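Local coordinates for protein acyl-CoA dehydrogenase (Thermus thermophilus, PDB 2Z1Q) that probably oxidises saturated acyl-CoA thioesters to their 2,3-dehydroacyl-CoA forms, passing electrons through bound FAD to an acceptor, at residues E46-P49 against L50-R53; L86-P89 against K90-T94; V238-P241 against V242-L246; A523-L526 against S527-R531. One frame throughout, in Å; residues are numbered along the deposited sequence.

In the fold
From the N terminus the four contacts follow one another in series; none nests in or crosses another, and no two touch. Each joins neighbouring pieces of chain, so what closes is a single turn rather than a long loop. Interaction 1 lies at a proline kink in helix 30-54. Interaction 2 leads the chain into helix 90-99, which packs back on helix 30-54. Interaction 3 closes the tight turn from strand 238-241 to strand 245-246 in the beta domain. Interaction 4 lies in the C-terminal part of helix 505-528, within the C-terminal helical region, and meets the second subunit. Interactions 1 and 4, with centres about 48 Å apart, fall on opposite sides of the chain's centre.

Interaction 1: E46-P49 against L50-R53; sequences EVLP and LLER
Val47 O accepts a hydrogen bond from Leu50 N at 3.0 Å and Leu48 O accepts one from Leu51 N at 3.2 Å, two backbone bonds of three-residue spacing. The place is a proline kink in an alpha helix: the ring nitrogen of Pro49 has no hydrogen for the turn before it, and helix 30-54 bends there. Beyond the kink the helical bonding is completed by solvent. One water donates to Leu48 O at 2.8 Å and accepts from Glu52 N. A second does the same one step later, giving a hydrogen to Pro49 O at 2.9 Å and taking one from Arg53 N. Each water thus bridges a carbonyl and the amide four residues on. Leu50 rests its branch carbon CG 3.7 Å from Glu46 O; its CG stands anti to the carbonyl carbon (chi1 -58°), which swings the side chain back along the preceding turn. Val47, Leu50 and Glu46 all pack on Leu65 of helix 62-71, tying the kinked part to the next helix of the N-terminal domain, while Arg53 forms a salt bridge with Glu58. Leu51 also touches Ala227, and its side chain is about 14 Å from a bound FAD. With its CG anti to the backbone N (chi1 -174°), the Leu51 side chain crosses that of Leu48 at a slant, with one methyl of each in contact, Leu48 CD1 and Leu51 CD2, 4.0 Å apart.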
loop_
_atom_site.group_PDB
_atom_site.type_symbol
_atom_site.label_atom_id
_atom_site.label_comp_id
_atom_site.label_asym_id
_atom_site.label_seq_id
_atom_site.Cartn_x
_atom_site.Cartn_y
_atom_site.Cartn_z
ATOM N N GLU B 46 -4.377 -8.578 28.928
ATOM C CA GLU B 46 -3.013 -9.089 29.075
ATOM C C GLU B 46 -2.035 -8.567 28.021
ATOM O O GLU B 46 -1.067 -7.884 28.342
ATOM C CB GLU B 46 -3.026 -10.619 29.040
ATOM C CG GLU B 46 -4.039 -11.269 29.975
ATOM C CD GLU B 46 -3.624 -11.215 31.437
ATOM O OE1 GLU B 46 -3.523 -10.101 31.990
ATOM O OE2 GLU B 46 -3.411 -12.296 32.035
ATOM N N VAL B 47 -2.294 -8.886 26.761
ATOM C CA VAL B 47 -1.411 -8.489 25.672
ATOM C C VAL B 47 -1.307 -7.004 25.365
ATOM O O VAL B 47 -0.220 -6.439 25.372
ATOM C CB VAL B 47 -1.795 -9.200 24.370
ATOM C CG1 VAL B 47 -0.777 -8.872 23.287
ATOM C CG2 VAL B 47 -1.869 -10.696 24.605
ATOM N N LEU B 48 -2.436 -6.377 25.079
ATOM C CA LEU B 48 -2.461 -4.963 24.741
ATOM C C LEU B 48 -1.734 -4.051 25.737
ATOM O O LEU B 48 -1.010 -3.136 25.343
ATOM C CB LEU B 48 -3.910 -4.499 24.603
ATOM C CG LEU B 48 -4.166 -3.412 23.566
ATOM C CD1 LEU B 48 -3.634 -3.883 22.223
ATOM C CD2 LEU B 48 -5.663 -3.127 23.485
ATOM N N PRO B 49 -1.942 -4.279 27.041
ATOM C CA PRO B 49 -1.291 -3.456 28.065
ATOM C C PRO B 49 0.243 -3.472 28.007
ATOM O O PRO B 49 0.896 -2.537 28.464
ATOM C CB PRO B 49 -1.829 -4.049 29.368
ATOM C CG PRO B 49 -3.204 -4.510 28.971
ATOM C CD PRO B 49 -2.959 -5.162 27.636
ATOM N N LEU B 50 0.800 -4.534 27.431
ATOM C CA LEU B 50 2.250 -4.691 27.327
ATOM C C LEU B 50 2.808 -4.438 25.920
ATOM O O LEU B 50 4.024 -4.404 25.723
ATOM C CB LEU B 50 2.637 -6.100 27.777
ATOM C CG LEU B 50 2.235 -6.514 29.194
ATOM C CD1 LEU B 50 2.545 -7.989 29.349
ATOM C CD2 LEU B 50 2.972 -5.686 30.246
ATOM N N LEU B 51 1.922 -4.255 24.952
ATOM C CA LEU B 51 2.326 -4.030 23.569
ATOM C C LEU B 51 3.408 -2.967 23.365
ATOM O O LEU B 51 4.381 -3.192 22.645
ATOM C CB LEU B 51 1.100 -3.663 22.732
ATOM C CG LEU B 51 1.324 -3.542 21.226
ATOM C CD1 LEU B 51 2.080 -4.767 20.692
ATOM C CD2 LEU B 51 -0.033 -3.392 20.554
ATOM N N GLU B 52 3.224 -1.808 23.991
ATOM C CA GLU B 52 4.167 -0.703 23.868
ATOM C C GLU B 52 5.564 -1.101 24.343
ATOM O O GLU B 52 6.550 -0.848 23.657
ATOM C CB GLU B 52 3.665 0.508 24.669
ATOM C CG GLU B 52 3.967 1.864 24.041
ATOM C CD GLU B 52 3.264 2.074 22.701
ATOM O OE1 GLU B 52 2.027 1.896 22.637
ATOM O OE2 GLU B 52 3.948 2.425 21.710
ATOM N N ARG B 53 5.647 -1.721 25.516
ATOM C CA ARG B 53 6.940 -2.137 26.051
ATOM C C ARG B 53 7.595 -3.188 25.164
ATOM O O ARG B 53 8.805 -3.168 24.967
ATOM C CB ARG B 53 6.794 -2.688 27.475
ATOM C CG ARG B 53 6.536 -1.642 28.553
ATOM C CD ARG B 53 6.110 -2.290 29.880
ATOM N NE ARG B 53 7.123 -3.158 30.488
ATOM C CZ ARG B 53 6.891 -3.919 31.558
ATOM N NH1 ARG B 53 7.854 -4.683 32.068
ATOM N NH2 ARG B 53 5.688 -3.930 32.110
HETATM O O HOH W 1 0.900 -1.025 25.353
HETATM O O HOH W 2 3.362 -1.445 27.419
#

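Interaction 2: L86-P89 against K90-T94; sequences LDLP and KVIST
Leu88 meets Ile92 with all four of its side-chain carbons, because the single methyl CD1 of the isoleucine lodges against it. That methyl is 3.5 Å from Leu88 CB, tighter than usual for two carbons, and equally near Leu88 CD1. The chain of Ile92 reaches this far because its outer torsion is extended (chi2 -179°), carrying CD1 away from the helix. Both residues also pack on Ile35 of helix 30-54. Pro89 comes next and works in two ways. Its carbonyl O accepts a hydrogen bond from Ile92 N at 2.8 Å, while its ring flanks the first turn: CB lies 3.7 Å from Val91 CG1, and CD lies alongside Ile92 CD1. Past the proline, the helix is braced from within, as Lys90 O accepts hydrogen bonds from both Thr94 N and Thr94 OG1, the latter at 2.8 Å. From elsewhere, Asp78 forms a salt bridge with Lys90 NZ and a hydrogen bond with Ser93 OG. This is the first turn of an alpha helix, helix 90-99 of the N-terminal helical domain, with the Pro89 carbonyl bonded to Ile92 N and Asp328 of helix 300-331 accepting a hydrogen bond from Val91 N.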
loop_
_atom_site.group_PDB
_atom_site.type_symbol
_atom_site.label_atom_id
_atom_site.label_comp_id
_atom_site.label_asym_id
_atom_site.label_seq_id
_atom_site.Cartn_x
_atom_site.Cartn_y
_atom_site.Cartn_z
ATOM N N LEU B 86 -6.447 -30.233 23.495
ATOM C CA LEU B 86 -7.904 -30.237 23.520
ATOM C C LEU B 86 -8.453 -30.826 22.231
ATOM O O LEU B 86 -9.625 -31.192 22.159
ATOM C CB LEU B 86 -8.452 -28.824 23.691
ATOM C CG LEU B 86 -8.499 -28.239 25.101
ATOM C CD1 LEU B 86 -7.207 -28.531 25.825
ATOM C CD2 LEU B 86 -8.747 -26.744 25.020
ATOM N N ASP B 87 -7.603 -30.898 21.211
ATOM C CA ASP B 87 -7.988 -31.446 19.912
ATOM C C ASP B 87 -9.369 -30.992 19.455
ATOM O O ASP B 87 -10.284 -31.799 19.275
ATOM C CB ASP B 87 -7.949 -32.965 19.965
ATOM C CG ASP B 87 -8.001 -33.588 18.599
ATOM O OD1 ASP B 87 -8.099 -34.827 18.524
ATOM O OD2 ASP B 87 -7.935 -32.840 17.599
ATOM N N LEU B 88 -9.505 -29.691 19.251
ATOM C CA LEU B 88 -10.765 -29.104 18.838
ATOM C C LEU B 88 -10.844 -28.841 17.339
ATOM O O LEU B 88 -9.833 -28.843 16.641
ATOM C CB LEU B 88 -10.987 -27.803 19.610
ATOM C CG LEU B 88 -11.203 -27.939 21.120
ATOM C CD1 LEU B 88 -11.080 -26.575 21.800
ATOM C CD2 LEU B 88 -12.578 -28.557 21.368
ATOM N N PRO B 89 -12.066 -28.643 16.823
ATOM C CA PRO B 89 -12.272 -28.373 15.392
ATOM C C PRO B 89 -11.474 -27.160 14.898
ATOM O O PRO B 89 -11.365 -26.146 15.596
ATOM C CB PRO B 89 -13.776 -28.152 15.298
ATOM C CG PRO B 89 -14.312 -29.075 16.360
ATOM C CD PRO B 89 -13.350 -28.866 17.516
ATOM N N LYS B 90 -10.926 -27.270 13.690
ATOM C CA LYS B 90 -10.129 -26.199 13.109
ATOM C C LYS B 90 -10.811 -24.838 13.187
ATOM O O LYS B 90 -10.145 -23.802 13.254
ATOM C CB LYS B 90 -9.766 -26.561 11.671
ATOM C CG LYS B 90 -9.029 -27.888 11.599
ATOM C CD LYS B 90 -7.874 -27.912 12.614
ATOM C CE LYS B 90 -7.342 -29.316 12.844
ATOM N NZ LYS B 90 -6.386 -29.370 13.997
ATOM N N VAL B 91 -12.139 -24.833 13.210
ATOM C CA VAL B 91 -12.846 -23.567 13.298
ATOM C C VAL B 91 -12.425 -22.778 14.539
ATOM O O VAL B 91 -12.254 -21.564 14.470
ATOM C CB VAL B 91 -14.374 -23.760 13.330
ATOM C CG1 VAL B 91 -14.784 -24.660 14.494
ATOM C CG2 VAL B 91 -15.042 -22.404 13.444
ATOM N N ILE B 92 -12.253 -23.473 15.664
ATOM C CA ILE B 92 -11.856 -22.841 16.930
ATOM C C ILE B 92 -10.464 -22.193 16.857
ATOM O O ILE B 92 -10.297 -21.025 17.215
ATOM C CB ILE B 92 -11.877 -23.871 18.092
ATOM C CG1 ILE B 92 -13.311 -24.349 18.340
ATOM C CG2 ILE B 92 -11.305 -23.256 19.355
ATOM C CD1 ILE B 92 -13.427 -25.343 19.477
ATOM N N SER B 93 -9.467 -22.945 16.398
ATOM C CA SER B 93 -8.127 -22.377 16.286
ATOM C C SER B 93 -8.126 -21.230 15.272
ATOM O O SER B 93 -7.304 -20.315 15.356
ATOM C CB SER B 93 -7.118 -23.457 15.876
ATOM O OG SER B 93 -7.579 -24.204 14.767
ATOM N N THR B 94 -9.064 -21.266 14.328
ATOM C CA THR B 94 -9.154 -20.219 13.317
ATOM C C THR B 94 -9.738 -18.928 13.881
ATOM O O THR B 94 -9.245 -17.838 13.570
ATOM C CB THR B 94 -9.992 -20.673 12.099
ATOM O OG1 THR B 94 -9.383 -21.822 11.501
ATOM C CG2 THR B 94 -10.065 -19.562 11.067
#

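Interaction 3: V238-P241 against V242-L246; sequences VKVP and VENVL
Pro241 and Asn244 carry this contact, the first and last residues of a type I beta turn that leads from strand 238-241 toward strand 245-246. The turn is closed by Asn244 N, which donates to Pro241 O at 2.7 Å in a fairly straight bond (157° at the hydrogen). The side chain of Asn244 points the same way as the proline ring and lays its amide nitrogen over one ring face, ND2 3.1 Å from Pro241 CD and somewhat farther from CG. Its CG is anti to the carbonyl carbon (chi1 -83°), which turns the amide back toward the Pro241 ring. The root of the same side chain also packs on the first strand: Asn244 CB is 3.4 Å from Val240 CG1. Glu243 meets the ring at CB, folded back at chi2 (-86°) until OE1 is 3.3 Å from Pro241 CB. With an alanine here in place of Asn244, the proline ring would probably lose the amide cover along its CD and CG atoms, leaving that face bare of its neighbour. Backbone bonds of Val240 with Tyr173 and of Asn244 with Leu206 join the two ends of the turn to different strands, 172-183 and 201-208, of the beta domain found in acyl-CoA dehydrogenases. The turn is thus closed by one short backbone bond, while polar side chains meet the proline only through its carbons, implying fit by shape rather than by further hydrogen bonding.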
loop_
_atom_site.group_PDB
_atom_site.type_symbol
_atom_site.label_atom_id
_atom_site.label_comp_id
_atom_site.label_asym_id
_atom_site.label_seq_id
_atom_site.Cartn_x
_atom_site.Cartn_y
_atom_site.Cartn_z
ATOM N N VAL B 238 26.399 -28.917 15.560
ATOM C CA VAL B 238 25.359 -29.225 16.541
ATOM C C VAL B 238 25.071 -30.730 16.609
ATOM O O VAL B 238 24.741 -31.356 15.598
ATOM C CB VAL B 238 24.034 -28.474 16.225
ATOM C CG1 VAL B 238 22.924 -28.968 17.128
ATOM C CG2 VAL B 238 24.220 -26.972 16.413
ATOM N N LYS B 239 25.216 -31.294 17.808
ATOM C CA LYS B 239 24.976 -32.715 18.046
ATOM C C LYS B 239 23.494 -32.956 18.292
ATOM O O LYS B 239 22.904 -32.399 19.214
ATOM C CB LYS B 239 25.766 -33.198 19.268
ATOM C CG LYS B 239 27.278 -33.160 19.110
ATOM C CD LYS B 239 27.799 -34.374 18.358
ATOM C CE LYS B 239 27.692 -35.632 19.203
ATOM N NZ LYS B 239 28.474 -35.497 20.468
ATOM N N VAL B 240 22.900 -33.798 17.457
ATOM C CA VAL B 240 21.489 -34.117 17.575
ATOM C C VAL B 240 21.293 -35.631 17.609
ATOM O O VAL B 240 21.657 -36.341 16.667
ATOM C CB VAL B 240 20.692 -33.513 16.399
ATOM C CG1 VAL B 240 19.233 -33.871 16.518
ATOM C CG2 VAL B 240 20.846 -31.995 16.395
ATOM N N PRO B 241 20.731 -36.141 18.713
ATOM C CA PRO B 241 20.485 -37.576 18.868
ATOM C C PRO B 241 19.716 -38.145 17.677
ATOM O O PRO B 241 18.762 -37.532 17.192
ATOM C CB PRO B 241 19.680 -37.643 20.161
ATOM C CG PRO B 241 20.283 -36.532 20.966
ATOM C CD PRO B 241 20.398 -35.411 19.952
ATOM N N VAL B 242 20.142 -39.308 17.199
ATOM C CA VAL B 242 19.489 -39.941 16.072
ATOM C C VAL B 242 17.967 -40.010 16.230
ATOM O O VAL B 242 17.235 -39.895 15.246
ATOM C CB VAL B 242 20.021 -41.367 15.867
ATOM C CG1 VAL B 242 19.421 -41.968 14.610
ATOM C CG2 VAL B 242 21.534 -41.345 15.784
ATOM N N GLU B 243 17.485 -40.200 17.455
ATOM C CA GLU B 243 16.045 -40.293 17.676
ATOM C C GLU B 243 15.343 -38.942 17.578
ATOM O O GLU B 243 14.116 -38.854 17.687
ATOM C CB GLU B 243 15.740 -40.937 19.034
ATOM C CG GLU B 243 16.241 -40.166 20.250
ATOM C CD GLU B 243 17.684 -40.486 20.620
ATOM O OE1 GLU B 243 18.106 -40.053 21.714
ATOM O OE2 GLU B 243 18.394 -41.158 19.833
ATOM N N ASN B 244 16.123 -37.886 17.379
ATOM C CA ASN B 244 15.547 -36.558 17.259
ATOM C C ASN B 244 15.173 -36.243 15.824
ATOM O O ASN B 244 14.773 -35.122 15.512
ATOM C CB ASN B 244 16.509 -35.492 17.773
ATOM C CG ASN B 244 16.437 -35.324 19.272
ATOM O OD1 ASN B 244 15.485 -35.765 19.918
ATOM N ND2 ASN B 244 17.437 -34.665 19.835
ATOM N N VAL B 245 15.310 -37.230 14.949
ATOM C CA VAL B 245 14.952 -37.045 13.558
ATOM C C VAL B 245 13.432 -37.017 13.478
ATOM O O VAL B 245 12.768 -37.980 13.877
ATOM C CB VAL B 245 15.472 -38.195 12.690
ATOM C CG1 VAL B 245 14.871 -38.105 11.295
ATOM C CG2 VAL B 245 16.983 -38.143 12.621
ATOM N N LEU B 246 12.893 -35.911 12.968
ATOM C CA LEU B 246 11.454 -35.730 12.828
ATOM C C LEU B 246 10.996 -36.251 11.474
ATOM O O LEU B 246 11.389 -35.719 10.430
ATOM C CB LEU B 246 11.094 -34.245 12.951
ATOM C CG LEU B 246 9.790 -33.936 13.695
ATOM C CD1 LEU B 246 9.556 -32.435 13.724
ATOM C CD2 LEU B 246 8.630 -34.647 13.028
#

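Interaction 4: A523-L526 against S527-R531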
loop_
_atom_site.group_PDB
_atom_site.type_symbol
_atom_site.label_atom_id
_atom_site.label_comp_id
_atom_site.label_asym_id
_atom_site.label_seq_id
_atom_site.Cartn_x
_atom_site.Cartn_y
_atom_site.Cartn_z
ATOM N N ALA B 523 -11.136 -7.217 -17.232
ATOM C CA ALA B 523 -9.826 -6.612 -17.456
ATOM C C ALA B 523 -8.707 -7.654 -17.384
ATOM O O ALA B 523 -7.872 -7.725 -18.272
ATOM C CB ALA B 523 -9.582 -5.481 -16.439
ATOM N N GLY B 524 -8.701 -8.476 -16.339
ATOM C CA GLY B 524 -7.661 -9.490 -16.223
ATOM C C GLY B 524 -7.651 -10.518 -17.346
ATOM O O GLY B 524 -6.589 -10.817 -17.915
ATOM N N ALA B 525 -8.819 -11.079 -17.662
ATOM C CA ALA B 525 -8.901 -12.078 -18.730
ATOM C C ALA B 525 -8.427 -11.449 -20.037
ATOM O O ALA B 525 -7.634 -12.032 -20.779
ATOM C CB ALA B 525 -10.351 -12.602 -18.875
ATOM N N LEU B 526 -8.896 -10.240 -20.312
ATOM C CA LEU B 526 -8.510 -9.564 -21.539
ATOM C C LEU B 526 -7.067 -9.084 -21.567
ATOM O O LEU B 526 -6.550 -8.742 -22.632
ATOM C CB LEU B 526 -9.444 -8.382 -21.806
ATOM C CG LEU B 526 -10.902 -8.767 -22.051
ATOM C CD1 LEU B 526 -11.771 -7.514 -22.068
ATOM C CD2 LEU B 526 -11.006 -9.538 -23.360
ATOM N N SER B 527 -6.410 -9.057 -20.411
ATOM C CA SER B 527 -5.029 -8.600 -20.362
ATOM C C SER B 527 -4.053 -9.747 -20.599
ATOM O O SER B 527 -2.861 -9.519 -20.810
ATOM C CB SER B 527 -4.728 -7.929 -19.014
ATOM O OG SER B 527 -4.718 -8.872 -17.955
ATOM N N VAL B 528 -4.559 -10.979 -20.567
ATOM C CA VAL B 528 -3.708 -12.146 -20.799
ATOM C C VAL B 528 -4.182 -13.024 -21.946
ATOM O O VAL B 528 -3.532 -14.012 -22.284
ATOM C CB VAL B 528 -3.571 -13.029 -19.524
ATOM C CG1 VAL B 528 -2.924 -12.229 -18.407
ATOM C CG2 VAL B 528 -4.932 -13.566 -19.096
ATOM N N LEU B 529 -5.303 -12.669 -22.557
ATOM C CA LEU B 529 -5.843 -13.453 -23.659
ATOM C C LEU B 529 -5.067 -13.282 -24.973
ATOM O O LEU B 529 -4.804 -14.260 -25.677
ATOM C CB LEU B 529 -7.324 -13.116 -23.843
ATOM C CG LEU B 529 -8.324 -14.253 -23.588
ATOM C CD1 LEU B 529 -7.716 -15.389 -22.769
ATOM C CD2 LEU B 529 -9.520 -13.666 -22.881
ATOM N N PRO B 530 -4.690 -12.042 -25.315
ATOM C CA PRO B 530 -3.936 -11.795 -26.550
ATOM C C PRO B 530 -2.663 -12.647 -26.568
ATOM O O PRO B 530 -2.035 -12.829 -27.622
ATOM C CB PRO B 530 -3.626 -10.299 -26.469
ATOM C CG PRO B 530 -4.794 -9.749 -25.695
ATOM C CD PRO B 530 -4.989 -10.779 -24.612
ATOM N N ARG B 531 -2.292 -13.179 -25.401
ATOM C CA ARG B 531 -1.096 -14.009 -25.260
ATOM C C ARG B 531 -1.368 -15.461 -25.661
ATOM O O ARG B 531 -0.438 -16.209 -26.006
ATOM C CB ARG B 531 -0.594 -13.968 -23.811
ATOM C CG ARG B 531 0.635 -14.825 -23.520
ATOM C CD ARG B 531 1.917 -14.218 -24.076
ATOM N NE ARG B 531 3.089 -14.936 -23.580
ATOM C CZ ARG B 531 4.347 -14.502 -23.669
ATOM N NH1 ARG B 531 4.619 -13.332 -24.247
ATOM N NH2 ARG B 531 5.337 -15.224 -23.158
#
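Ser527 grips Gly524 O with two donors, its hydroxyl OG at 2.7 Å and its backbone N at 3.1 Å, both from the same face of that carbonyl. This is the C-terminal part of helix 505-528, where the regular bonding weakens and the serine hydroxyl bonds back to the carbonyl three residues earlier. OG can do so because it sits between its own backbone N and carbonyl carbon (chi1 69°), and it comes in only 25° from the carbonyl plane, whereas the amide stands high above it. A weak third bond reaches the same oxygen from Val528 N, whose better partner is Ala525 O at 3.3 Å (154° at the hydrogen). With a valine in place of Ser527, Gly524 O would probably lose its shortest bond and depend on the amides alone. The packing spreads outward through Leu529: its CD2 lies 4.2 Å from Ala525 CB and 4.4 Å from Leu526 CD2. Leu529 also meets Val541, Tyr542 and Ala545 of helix 535-547 and Val460 of helix 445-468, so this part of the chain is seated among other helices of the C-terminal region. Leu556 of the second subunit packs on Ser527, and Arg531 pairs with Glu475, beside the FAD-binding Gln476. Farther on, Pro530 has no amide hydrogen to offer, and its ring carbon CD lies 3.2 Å from Leu526 O.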